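Local coordinates for protein endoglucanase (Clostridium thermocellum, PDB 2YIK) that probably hydrolyses internal beta-1,4-glucosidic bonds of cellulose, as a cellulase of glycosyl hydrolase family 9, at residues R394-T397 with A398-I402. Numbering follows the deposited sequence.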
loop_
_atom_site.group_PDB
_atom_site.type_symbol
_atom_site.label_atom_id
_atom_site.label_comp_id
_atom_site.label_asym_id
_atom_site.label_seq_id
_atom_site.Cartn_x
_atom_site.Cartn_y
_atom_site.Cartn_z
ATOM N N ARG A 394 -6.782 5.929 8.197
ATOM C CA ARG A 394 -5.755 5.112 7.582
ATOM C C ARG A 394 -5.029 4.289 8.650
ATOM O O ARG A 394 -4.714 3.116 8.437
ATOM C CB ARG A 394 -4.800 6.030 6.810
ATOM C CG ARG A 394 -3.454 5.449 6.449
ATOM C CD ARG A 394 -2.418 5.886 7.461
ATOM N NE ARG A 394 -2.425 7.333 7.647
ATOM C CZ ARG A 394 -1.465 8.157 7.240
ATOM N NH1 ARG A 394 -0.395 7.691 6.608
ATOM N NH2 ARG A 394 -1.561 9.453 7.499
ATOM N N TYR A 395 -4.785 4.898 9.807
ATOM C CA TYR A 395 -4.120 4.205 10.912
ATOM C C TYR A 395 -5.071 3.222 11.580
ATOM O O TYR A 395 -4.702 2.089 11.889
ATOM C CB TYR A 395 -3.643 5.204 11.966
ATOM C CG TYR A 395 -2.565 6.140 11.494
ATOM C CD1 TYR A 395 -1.408 5.647 10.905
ATOM C CD2 TYR A 395 -2.668 7.517 11.702
ATOM C CE1 TYR A 395 -0.369 6.497 10.537
ATOM C CE2 TYR A 395 -1.631 8.380 11.337
ATOM C CZ TYR A 395 -0.484 7.856 10.760
ATOM O OH TYR A 395 0.563 8.679 10.417
ATOM N N ASN A 396 -6.299 3.680 11.810
ATOM C CA ASN A 396 -7.307 2.858 12.454
ATOM C C ASN A 396 -7.586 1.572 11.678
ATOM O O ASN A 396 -7.599 0.491 12.259
ATOM C CB ASN A 396 -8.604 3.656 12.628
ATOM C CG ASN A 396 -9.656 2.894 13.423
ATOM O OD1 ASN A 396 -10.301 1.984 12.911
ATOM N ND2 ASN A 396 -9.820 3.260 14.684
ATOM N N THR A 397 -7.811 1.685 10.372
ATOM C CA THR A 397 -8.089 0.499 9.570
ATOM C C THR A 397 -6.879 -0.439 9.477
ATOM O O THR A 397 -7.048 -1.644 9.294
ATOM C CB THR A 397 -8.608 0.873 8.151
ATOM O OG1 THR A 397 -7.698 1.771 7.504
ATOM C CG2 THR A 397 -9.983 1.520 8.262
ATOM N N ALA A 398 -5.672 0.109 9.624
ATOM C CA ALA A 398 -4.460 -0.708 9.602
ATOM C C ALA A 398 -4.458 -1.559 10.868
ATOM O O ALA A 398 -4.076 -2.730 10.844
ATOM C CB ALA A 398 -3.225 0.168 9.562
ATOM N N ALA A 399 -4.882 -0.965 11.980
ATOM C CA ALA A 399 -4.957 -1.695 13.242
ATOM C C ALA A 399 -6.040 -2.761 13.109
ATOM O O ALA A 399 -5.892 -3.873 13.613
ATOM C CB ALA A 399 -5.293 -0.743 14.392
ATOM N N GLN A 400 -7.135 -2.409 12.438
ATOM C CA GLN A 400 -8.229 -3.352 12.222
ATOM C C GLN A 400 -7.706 -4.562 11.452
ATOM O O GLN A 400 -7.994 -5.710 11.797
ATOM C CB GLN A 400 -9.360 -2.693 11.422
ATOM C CG GLN A 400 -10.194 -1.665 12.184
ATOM C CD GLN A 400 -11.372 -1.164 11.360
ATOM O OE1 GLN A 400 -12.054 -1.952 10.703
ATOM N NE2 GLN A 400 -11.621 0.144 11.395
ATOM N N LEU A 401 -6.942 -4.296 10.396
ATOM C CA LEU A 401 -6.376 -5.363 9.583
ATOM C C LEU A 401 -5.524 -6.287 10.444
ATOM O O LEU A 401 -5.716 -7.500 10.423
ATOM C CB LEU A 401 -5.525 -4.785 8.450
ATOM C CG LEU A 401 -4.814 -5.811 7.560
ATOM C CD1 LEU A 401 -5.845 -6.713 6.890
ATOM C CD2 LEU A 401 -3.977 -5.087 6.514
ATOM N N ILE A 402 -4.596 -5.709 11.207
ATOM C CA ILE A 402 -3.726 -6.505 12.076
ATOM C C ILE A 402 -4.566 -7.298 13.068
ATOM O O ILE A 402 -4.273 -8.454 13.351
ATOM C CB ILE A 402 -2.723 -5.623 12.867
ATOM C CG1 ILE A 402 -1.805 -4.878 11.893
ATOM C CG2 ILE A 402 -1.921 -6.487 13.848
ATOM C CD1 ILE A 402 -0.926 -5.774 11.090
#
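One turn of helix 392-408, buried at this point in the family 9 catalytic domain, joins Asn396 to Gln400 twice, through the backbone and through an i to i+4 amide–amide bridge. In the backbone, Gln400 N donates to Asn396 O at 2.9 Å. Between the side chains of the same turn, Gln400 NE2 donates a hydrogen bond to Asn396 OD1 at 2.7 Å. This second bond is nearly straight at the hydrogen (169°) and meets the acceptor almost head-on, with OD1 lying in the amide plane of Gln400. The two amide planes nevertheless stand 84° apart. Asn396 sends CG anti to its own N (chi1 -174°), while Gln400 CG lies beside its own N, turned back toward Asn396, and the extended chain then reaches OD1. Thr397 CG2 lies beside the bridge, 3.8 Å from Gln400 NE2. Asn396 ND2 bonds to Val385 O, so both ends of this buried amide are engaged and its rotation is fixed. Helices 416-428 and 499-516 touch Gln400. Ala399 N to Tyr395 O (3.1 Å) and Leu401 N to Thr397 O (2.9 Å) continue the i to i+4 pattern, here within the (alpha/alpha)6 barrel of family 9 glycoside hydrolases.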